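Local coordinates for protein phenolic acid decarboxylase (Sedimentibacter hydroxybenzoicus, PDB 7AE5) that catalyses the reversible, non-oxidative decarboxylation of 4-hydroxybenzoate and 3,4-dihydroxybenzoate, using prenylated FMN and a manganese ion, at residues N66-W71 with I143-V148; R96-P101 with L329-K334; T214-T219 with Y228-A233. All coordinates share one frame; numbering follows the deposited sequence.

Overall arrangement
The three contacts follow one chain from its N-terminal region through the middle region, which carries the predicted prenylated FMN site, to C-terminal helix 323-336. Contacts 1 and 3, with centres 13 Å apart, touch: K145 CE lies 3.8 Å from T214 CG2 and S147 OG 3.7 Å from A217 CB. Contact 3 also meets contact 2, whose W97 O is 3.4 Å from F230 CE1; in sequence it falls between the segments of contact 2. Contacts 1 and 2 stay about 11 Å apart at their nearest atoms. A rubidium ion in contact 3 is ligated in part by V164 and E227, predicted to hold prenylated FMN and manganese, about 9 Å from the W97 side chain.

Contact 1: residues N66-W71 with I143-V148; sequences NVHGSW and ISKASV
K145 reaches from segment 143-148 to V67 and H68, in the loop between strand 62-65 and helix 71-77. The nearest CA atoms, of V67 and K145, are still 10.3 Å apart. The lysine spans that gap because its CG stands anti to the backbone N (chi1 -152°) and the chain from CB runs on fully extended through CD and CE to NZ. CE is the first atom to arrive, 3.4 Å from H68 ND1. NZ then donates a hydrogen bond of 2.9 Å to H68 ND1, entering at the edge of the imidazole, 10° out of the ring plane. The same nitrogen sits 3.4 Å from V67 CB, where the two side chains cross at about a right angle, and gives a second bond of 2.8 Å to a water that also accepts from V67 N at 3.0 Å. NZ also forms salt bridges with E306 and E316, and E316 accepts from H68 N. This buried link joins the N-terminal region to the Rift-related region, with the predicted flavin residue T166 about 6 Å from the K145 side chain. ND1 accepts, consistent with an imidazole that carries no proton on that nitrogen, while the two carboxylates probably keep the buried ammonium charged.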
loop_
_atom_site.group_PDB
_atom_site.type_symbol
_atom_site.label_atom_id
_atom_site.label_comp_id
_atom_site.label_asym_id
_atom_site.label_seq_id
_atom_site.Cartn_x
_atom_site.Cartn_y
_atom_site.Cartn_z
ATOM N N ASN C 66 -3.109 -40.839 21.199
ATOM C CA ASN C 66 -4.138 -40.212 20.363
ATOM C C ASN C 66 -5.519 -40.335 21.002
ATOM O O ASN C 66 -6.528 -40.522 20.317
ATOM C CB ASN C 66 -4.137 -40.788 18.944
ATOM C CG ASN C 66 -4.647 -39.798 17.913
ATOM O OD1 ASN C 66 -4.260 -38.629 17.916
ATOM N ND2 ASN C 66 -5.524 -40.259 17.027
ATOM N N VAL C 67 -5.564 -40.225 22.331
ATOM C CA VAL C 67 -6.826 -40.362 23.052
ATOM C C VAL C 67 -7.768 -39.213 22.707
ATOM O O VAL C 67 -8.966 -39.422 22.481
ATOM C CB VAL C 67 -6.562 -40.451 24.566
ATOM C CG1 VAL C 67 -7.866 -40.379 25.345
ATOM C CG2 VAL C 67 -5.803 -41.727 24.899
ATOM N N HIS C 68 -7.246 -37.989 22.656
ATOM C CA HIS C 68 -8.029 -36.807 22.314
ATOM C C HIS C 68 -7.982 -36.469 20.827
ATOM O O HIS C 68 -8.518 -35.433 20.427
ATOM C CB HIS C 68 -7.534 -35.592 23.109
ATOM C CG HIS C 68 -7.932 -35.595 24.552
ATOM N ND1 HIS C 68 -7.283 -36.354 25.501
ATOM C CD2 HIS C 68 -8.897 -34.911 25.213
ATOM C CE1 HIS C 68 -7.839 -36.148 26.682
ATOM N NE2 HIS C 68 -8.820 -35.276 26.534
ATOM N N GLY C 69 -7.368 -37.314 20.001
ATOM C CA GLY C 69 -6.972 -36.894 18.669
ATOM C C GLY C 69 -7.988 -36.973 17.545
ATOM O O GLY C 69 -7.646 -37.413 16.443
ATOM N N SER C 70 -9.218 -36.531 17.791
ATOM C CA SER C 70 -10.239 -36.451 16.752
ATOM C C SER C 70 -11.475 -35.802 17.350
ATOM O O SER C 70 -11.688 -35.838 18.564
ATOM C CB SER C 70 -10.596 -37.827 16.176
ATOM O OG SER C 70 -11.316 -38.617 17.110
ATOM N N TRP C 71 -12.291 -35.209 16.476
ATOM C CA TRP C 71 -13.538 -34.612 16.929
ATOM C C TRP C 71 -14.544 -35.659 17.383
ATOM O O TRP C 71 -15.461 -35.329 18.142
ATOM C CB TRP C 71 -14.133 -33.736 15.829
ATOM C CG TRP C 71 -13.337 -32.491 15.619
ATOM C CD1 TRP C 71 -12.680 -32.112 14.485
ATOM C CD2 TRP C 71 -13.075 -31.475 16.595
ATOM N NE1 TRP C 71 -12.049 -30.908 14.686
ATOM C CE2 TRP C 71 -12.273 -30.499 15.975
ATOM C CE3 TRP C 71 -13.452 -31.292 17.930
ATOM C CZ2 TRP C 71 -11.838 -29.356 16.644
ATOM C CZ3 TRP C 71 -13.020 -30.157 18.592
ATOM C CH2 TRP C 71 -12.223 -29.203 17.948
ATOM N N ILE C 143 7.438 -37.661 28.982
ATOM C CA ILE C 143 6.050 -37.776 29.412
ATOM C C ILE C 143 5.346 -36.509 28.939
ATOM O O ILE C 143 5.589 -35.420 29.465
ATOM C CB ILE C 143 5.942 -37.946 30.932
ATOM C CG1 ILE C 143 6.739 -39.166 31.392
ATOM C CG2 ILE C 143 4.491 -38.065 31.358
ATOM C CD1 ILE C 143 6.974 -39.206 32.882
ATOM N N SER C 144 4.476 -36.646 27.940
ATOM C CA SER C 144 3.970 -35.500 27.196
ATOM C C SER C 144 2.510 -35.170 27.472
ATOM O O SER C 144 1.982 -34.232 26.866
ATOM C CB SER C 144 4.162 -35.735 25.695
ATOM O OG SER C 144 3.174 -36.618 25.194
ATOM N N LYS C 145 1.839 -35.900 28.365
ATOM C CA LYS C 145 0.421 -35.651 28.601
ATOM C C LYS C 145 0.084 -35.687 30.088
ATOM O O LYS C 145 -1.020 -36.091 30.468
ATOM C CB LYS C 145 -0.442 -36.660 27.842
ATOM C CG LYS C 145 -1.821 -36.146 27.470
ATOM C CD LYS C 145 -2.681 -37.265 26.925
ATOM C CE LYS C 145 -4.034 -36.753 26.480
ATOM N NZ LYS C 145 -4.815 -37.836 25.820
ATOM N N ALA C 146 1.014 -35.267 30.937
ATOM C CA ALA C 146 0.782 -35.287 32.371
ATOM C C ALA C 146 0.012 -34.050 32.818
ATOM O O ALA C 146 0.094 -32.982 32.203
ATOM C CB ALA C 146 2.106 -35.374 33.127
ATOM N N SER C 147 -0.746 -34.207 33.900
ATOM C CA SER C 147 -1.431 -33.103 34.566
ATOM C C SER C 147 -0.698 -32.827 35.874
ATOM O O SER C 147 -0.740 -33.644 36.801
ATOM C CB SER C 147 -2.903 -33.433 34.802
ATOM O OG SER C 147 -3.502 -33.942 33.623
ATOM N N VAL C 148 -0.034 -31.677 35.948
ATOM C CA VAL C 148 0.908 -31.368 37.019
ATOM C C VAL C 148 0.231 -30.447 38.024
ATOM O O VAL C 148 -0.311 -29.398 37.652
ATOM C CB VAL C 148 2.188 -30.728 36.454
ATOM C CG1 VAL C 148 2.956 -30.002 37.549
ATOM C CG2 VAL C 148 3.052 -31.781 35.775
HETATM O O HOH W 1 -3.288 -39.554 24.152
#

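Contact 2: residues R96-P101 with L329-K334; sequences RWDKFP and LYKQLK
K331 of helix 323-336 extends to W97 and D98, which occupy the two middle positions of a type I beta turn running from R96 to K99. The turn closes with a weak backbone bond of 3.4 Å from K99 N to R96 O. In this UbiD-family enzyme the contact therefore ties the loop after helix 86-96 to helix 323-336, part of the C-terminal family region; the nearest CA atoms, of W97 and K331, are 9.8 Å apart.

Apolar packing comes first. CE of K331 lies 3.6 Å from W97 CB, and it is also 3.8 Å from W97 CD1, approaching the indole obliquely. W97 CG is anti to the backbone N (chi1 -159°), which swings the indole towards helix 323-336, where N324, V327 and P328 pack against it. Its NE1 is hydrogen-bonded to G222 O, while F230 meets the ring edge-to-face.

The charged pairing is weaker. D98 and K331 approach from opposite directions and form a long salt bridge, 3.8 Å between D98 OD2 and K331 NZ, on the exposed side of the contact. The lysine ammonium is better served by N94 OD1, with which it hydrogen-bonds, so the carboxylate probably adds a diffuse attraction more than a fixed grip. The lysine is extended until its last torsion bends (chi4 -54°). Of the lysine atoms, CE comes closest to the carboxylate, 3.6 Å from D98 OD2.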
loop_
_atom_site.group_PDB
_atom_site.type_symbol
_atom_site.label_atom_id
_atom_site.label_comp_id
_atom_site.label_asym_id
_atom_site.label_seq_id
_atom_site.Cartn_x
_atom_site.Cartn_y
_atom_site.Cartn_z
ATOM N N ARG C 96 -21.500 -25.073 29.276
ATOM C CA ARG C 96 -21.006 -25.634 30.528
ATOM C C ARG C 96 -19.913 -24.791 31.176
ATOM O O ARG C 96 -19.567 -25.050 32.334
ATOM C CB ARG C 96 -20.461 -27.047 30.294
ATOM C CG ARG C 96 -21.415 -27.997 29.585
ATOM C CD ARG C 96 -20.928 -29.438 29.676
ATOM N NE ARG C 96 -21.717 -30.341 28.845
ATOM C CZ ARG C 96 -21.315 -31.541 28.448
ATOM N NH1 ARG C 96 -20.131 -32.023 28.790
ATOM N NH2 ARG C 96 -22.121 -32.276 27.687
ATOM N N TRP C 97 -19.383 -23.790 30.466
ATOM C CA TRP C 97 -18.122 -23.166 30.862
ATOM C C TRP C 97 -18.198 -22.525 32.243
ATOM O O TRP C 97 -17.251 -22.631 33.032
ATOM C CB TRP C 97 -17.705 -22.125 29.821
ATOM C CG TRP C 97 -16.238 -21.796 29.854
ATOM C CD1 TRP C 97 -15.658 -20.716 30.451
ATOM C CD2 TRP C 97 -15.168 -22.553 29.271
ATOM N NE1 TRP C 97 -14.297 -20.749 30.275
ATOM C CE2 TRP C 97 -13.969 -21.867 29.554
ATOM C CE3 TRP C 97 -15.107 -23.741 28.536
ATOM C CZ2 TRP C 97 -12.726 -22.329 29.131
ATOM C CZ3 TRP C 97 -13.871 -24.198 28.117
ATOM C CH2 TRP C 97 -12.698 -23.493 28.415
ATOM N N ASP C 98 -19.302 -21.850 32.555
ATOM C CA ASP C 98 -19.378 -21.007 33.741
ATOM C C ASP C 98 -20.196 -21.622 34.872
ATOM O O ASP C 98 -20.490 -20.930 35.851
ATOM C CB ASP C 98 -19.948 -19.635 33.372
ATOM C CG ASP C 98 -18.908 -18.718 32.753
ATOM O OD1 ASP C 98 -17.700 -18.962 32.962
ATOM O OD2 ASP C 98 -19.296 -17.750 32.064
ATOM N N LYS C 99 -20.557 -22.899 34.770
ATOM C CA LYS C 99 -21.370 -23.525 35.807
ATOM C C LYS C 99 -20.618 -23.563 37.131
ATOM O O LYS C 99 -19.479 -24.032 37.203
ATOM C CB LYS C 99 -21.769 -24.938 35.383
ATOM C CG LYS C 99 -22.677 -24.983 34.166
ATOM C CD LYS C 99 -22.914 -26.411 33.711
ATOM C CE LYS C 99 -23.655 -27.215 34.768
ATOM N NZ LYS C 99 -24.778 -27.999 34.184
ATOM N N PHE C 100 -21.264 -23.059 38.182
ATOM C CA PHE C 100 -20.696 -23.043 39.524
ATOM C C PHE C 100 -21.831 -22.847 40.515
ATOM O O PHE C 100 -22.790 -22.128 40.214
ATOM C CB PHE C 100 -19.649 -21.929 39.675
ATOM N N PRO C 101 -21.753 -23.458 41.708
ATOM C CA PRO C 101 -20.625 -24.276 42.160
ATOM C C PRO C 101 -20.749 -25.752 41.802
ATOM O O PRO C 101 -21.854 -26.275 41.655
ATOM C CB PRO C 101 -20.670 -24.100 43.677
ATOM C CG PRO C 101 -22.132 -23.970 43.972
ATOM C CD PRO C 101 -22.771 -23.307 42.764
ATOM N N LEU C 329 -12.462 -16.527 24.314
ATOM C CA LEU C 329 -12.480 -15.395 23.392
ATOM C C LEU C 329 -13.901 -15.066 22.954
ATOM O O LEU C 329 -14.264 -13.891 22.825
ATOM C CB LEU C 329 -11.601 -15.687 22.176
ATOM C CG LEU C 329 -10.091 -15.714 22.414
ATOM C CD1 LEU C 329 -9.362 -16.225 21.181
ATOM C CD2 LEU C 329 -9.592 -14.332 22.801
ATOM N N TYR C 330 -14.720 -16.095 22.721
ATOM C CA TYR C 330 -16.115 -15.864 22.360
ATOM C C TYR C 330 -16.853 -15.118 23.464
ATOM O O TYR C 330 -17.650 -14.215 23.187
ATOM C CB TYR C 330 -16.799 -17.199 22.054
ATOM C CG TYR C 330 -18.308 -17.131 22.010
ATOM C CD1 TYR C 330 -18.969 -16.626 20.898
ATOM C CD2 TYR C 330 -19.073 -17.579 23.080
ATOM C CE1 TYR C 330 -20.351 -16.564 20.856
ATOM C CE2 TYR C 330 -20.454 -17.520 23.048
ATOM C CZ TYR C 330 -21.088 -17.013 21.933
ATOM O OH TYR C 330 -22.462 -16.954 21.897
ATOM N N LYS C 331 -16.593 -15.475 24.724
ATOM C CA LYS C 331 -17.273 -14.812 25.832
ATOM C C LYS C 331 -16.818 -13.365 25.980
ATOM O O LYS C 331 -17.622 -12.492 26.325
ATOM C CB LYS C 331 -17.040 -15.585 27.129
ATOM C CG LYS C 331 -17.837 -16.875 27.240
ATOM C CD LYS C 331 -17.653 -17.511 28.607
ATOM C CE LYS C 331 -18.452 -18.796 28.742
ATOM N NZ LYS C 331 -19.894 -18.605 28.423
ATOM N N GLN C 332 -15.534 -13.089 25.732
ATOM C CA GLN C 332 -15.053 -11.712 25.804
ATOM C C GLN C 332 -15.646 -10.860 24.689
ATOM O O GLN C 332 -16.031 -9.708 24.921
ATOM C CB GLN C 332 -13.524 -11.678 25.753
ATOM C CG GLN C 332 -12.850 -12.623 26.734
ATOM C CD GLN C 332 -11.336 -12.602 26.634
ATOM O OE1 GLN C 332 -10.775 -12.216 25.611
ATOM N NE2 GLN C 332 -10.667 -13.034 27.697
ATOM N N LEU C 333 -15.725 -11.404 23.472
ATOM C CA LEU C 333 -16.357 -10.670 22.379
ATOM C C LEU C 333 -17.842 -10.462 22.643
ATOM O O LEU C 333 -18.388 -9.388 22.364
ATOM C CB LEU C 333 -16.160 -11.411 21.056
ATOM C CG LEU C 333 -14.754 -11.538 20.469
ATOM C CD1 LEU C 333 -14.840 -11.885 18.989
ATOM C CD2 LEU C 333 -13.960 -10.261 20.672
ATOM N N LYS C 334 -18.510 -11.480 23.190
ATOM C CA LYS C 334 -19.960 -11.426 23.343
ATOM C C LYS C 334 -20.387 -10.410 24.394
ATOM O O LYS C 334 -21.505 -9.887 24.322
ATOM C CB LYS C 334 -20.496 -12.816 23.695
ATOM C CG LYS C 334 -22.009 -12.939 23.649
ATOM C CD LYS C 334 -22.498 -13.236 22.244
ATOM C CE LYS C 334 -23.924 -13.759 22.258
ATOM N NZ LYS C 334 -24.452 -13.944 20.880
#

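Contact 3: residues T214-T219 with Y228-A233; sequences TFMAST and YEFVGA. With RB (rubidium ion), chain R.
M216, near the end of helix 211-217, lies between F230 and V231 of helix 227-234 on one side and a rubidium ion on the other. Its CG is anti to the backbone N (chi1 177°), which directs the side chain at the second helix before bends at chi2 and chi3 bring the sulfur round to the ion. The phenyl ring of F230 presents its edge: CD2 lies 3.5 Å from M216 CG, and M216 CB is close to the ring plane. V231 crosses the methionine at about a right angle, with CG2 3.7 Å from M216 CB. Y223, whose OH also binds the ion, stacks with the F230 ring.

The ion is held at 2.5 Å by M216 O and at 2.9 Å by M216 SD, with T219 O a third ligand at 2.5 Å. V164 O and E227 OE1, of predicted prenylated FMN and manganese residues, also bind it, placing this helix pair at the cofactor site. With an alanine here the thioether is gone, which would probably weaken the hold on the ion and open a gap beside F230 and V231. Carbonyl oxygens, a hydroxyl, a carboxylate oxygen and one thioether make an oxygen-rich site that suits a large monovalent cation.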
loop_
_atom_site.group_PDB
_atom_site.type_symbol
_atom_site.label_atom_id
_atom_site.label_comp_id
_atom_site.label_asym_id
_atom_site.label_seq_id
_atom_site.Cartn_x
_atom_site.Cartn_y
_atom_site.Cartn_z
ATOM N N THR C 214 -7.473 -33.744 31.840
ATOM C CA THR C 214 -6.455 -33.322 30.883
ATOM C C THR C 214 -6.894 -32.068 30.139
ATOM O O THR C 214 -6.071 -31.198 29.830
ATOM C CB THR C 214 -6.166 -34.453 29.894
ATOM O OG1 THR C 214 -5.857 -35.655 30.612
ATOM C CG2 THR C 214 -4.994 -34.095 28.992
ATOM N N PHE C 215 -8.194 -31.959 29.851
ATOM C CA PHE C 215 -8.721 -30.773 29.183
ATOM C C PHE C 215 -8.498 -29.522 30.026
ATOM O O PHE C 215 -7.935 -28.531 29.547
ATOM C CB PHE C 215 -10.206 -30.968 28.880
ATOM C CG PHE C 215 -10.735 -30.058 27.807
ATOM C CD1 PHE C 215 -10.291 -30.171 26.499
ATOM C CD2 PHE C 215 -11.687 -29.095 28.103
ATOM C CE1 PHE C 215 -10.786 -29.340 25.507
ATOM C CE2 PHE C 215 -12.185 -28.261 27.118
ATOM C CZ PHE C 215 -11.732 -28.384 25.819
ATOM N N MET C 216 -8.930 -29.549 31.290
ATOM C CA MET C 216 -8.718 -28.395 32.157
ATOM C C MET C 216 -7.237 -28.139 32.385
ATOM O O MET C 216 -6.807 -26.983 32.492
ATOM C CB MET C 216 -9.417 -28.593 33.497
ATOM C CG MET C 216 -9.151 -27.456 34.452
ATOM S SD MET C 216 -7.587 -27.650 35.336
ATOM C CE MET C 216 -7.555 -29.434 35.615
ATOM N N ALA C 217 -6.442 -29.205 32.492
ATOM C CA ALA C 217 -5.006 -29.029 32.666
ATOM C C ALA C 217 -4.396 -28.353 31.448
ATOM O O ALA C 217 -3.498 -27.512 31.576
ATOM C CB ALA C 217 -4.341 -30.379 32.935
ATOM N N SER C 218 -4.892 -28.686 30.258
ATOM C CA SER C 218 -4.491 -27.983 29.049
ATOM C C SER C 218 -5.097 -26.592 28.954
ATOM O O SER C 218 -4.791 -25.868 27.998
ATOM C CB SER C 218 -4.880 -28.807 27.821
ATOM O OG SER C 218 -4.092 -29.982 27.737
ATOM N N THR C 219 -5.950 -26.203 29.903
ATOM C CA THR C 219 -6.510 -24.862 29.922
ATOM C C THR C 219 -5.789 -24.019 30.964
ATOM O O THR C 219 -5.765 -24.385 32.160
ATOM C CB THR C 219 -8.006 -24.898 30.206
ATOM O OG1 THR C 219 -8.620 -25.912 29.400
ATOM C CG2 THR C 219 -8.634 -23.558 29.860
ATOM N N TYR C 228 -10.340 -28.344 39.861
ATOM C CA TYR C 228 -11.182 -29.563 39.856
ATOM C C TYR C 228 -12.646 -29.130 39.828
ATOM O O TYR C 228 -13.473 -29.901 39.341
ATOM C CB TYR C 228 -10.768 -30.458 41.020
ATOM C CG TYR C 228 -9.371 -31.017 40.935
ATOM C CD1 TYR C 228 -8.927 -31.665 39.797
ATOM C CD2 TYR C 228 -8.496 -30.916 42.002
ATOM C CE1 TYR C 228 -7.655 -32.205 39.718
ATOM C CE2 TYR C 228 -7.219 -31.448 41.941
ATOM C CZ TYR C 228 -6.796 -32.091 40.793
ATOM O OH TYR C 228 -5.540 -32.612 40.717
ATOM N N GLU C 229 -12.939 -27.919 40.310
ATOM C CA GLU C 229 -14.322 -27.477 40.166
ATOM C C GLU C 229 -14.663 -27.199 38.708
ATOM O O GLU C 229 -15.804 -27.416 38.288
ATOM C CB GLU C 229 -14.573 -26.234 41.018
ATOM N N PHE C 230 -13.690 -26.722 37.927
ATOM C CA PHE C 230 -13.936 -26.497 36.507
ATOM C C PHE C 230 -14.180 -27.812 35.779
ATOM O O PHE C 230 -15.026 -27.879 34.879
ATOM C CB PHE C 230 -12.767 -25.742 35.877
ATOM C CG PHE C 230 -12.990 -25.381 34.436
ATOM C CD1 PHE C 230 -14.037 -24.550 34.071
ATOM C CD2 PHE C 230 -12.156 -25.871 33.445
ATOM C CE1 PHE C 230 -14.249 -24.217 32.746
ATOM C CE2 PHE C 230 -12.361 -25.539 32.117
ATOM C CZ PHE C 230 -13.410 -24.710 31.769
ATOM N N VAL C 231 -13.446 -28.863 36.149
ATOM C CA VAL C 231 -13.722 -30.189 35.602
ATOM C C VAL C 231 -15.166 -30.581 35.880
ATOM O O VAL C 231 -15.860 -31.114 35.006
ATOM C CB VAL C 231 -12.735 -31.224 36.177
ATOM C CG1 VAL C 231 -13.153 -32.633 35.780
ATOM C CG2 VAL C 231 -11.321 -30.928 35.708
ATOM N N GLY C 232 -15.646 -30.310 37.095
ATOM C CA GLY C 232 -17.043 -30.568 37.398
ATOM C C GLY C 232 -17.985 -29.745 36.541
ATOM O O GLY C 232 -19.043 -30.225 36.126
ATOM N N ALA C 233 -17.611 -28.493 36.260
ATOM C CA ALA C 233 -18.441 -27.652 35.406
ATOM C C ALA C 233 -18.505 -28.204 33.988
ATOM O O ALA C 233 -19.550 -28.132 33.332
ATOM C CB ALA C 233 -17.910 -26.219 35.405
HETATM RB RB RB R . -5.770 -25.648 34.267
#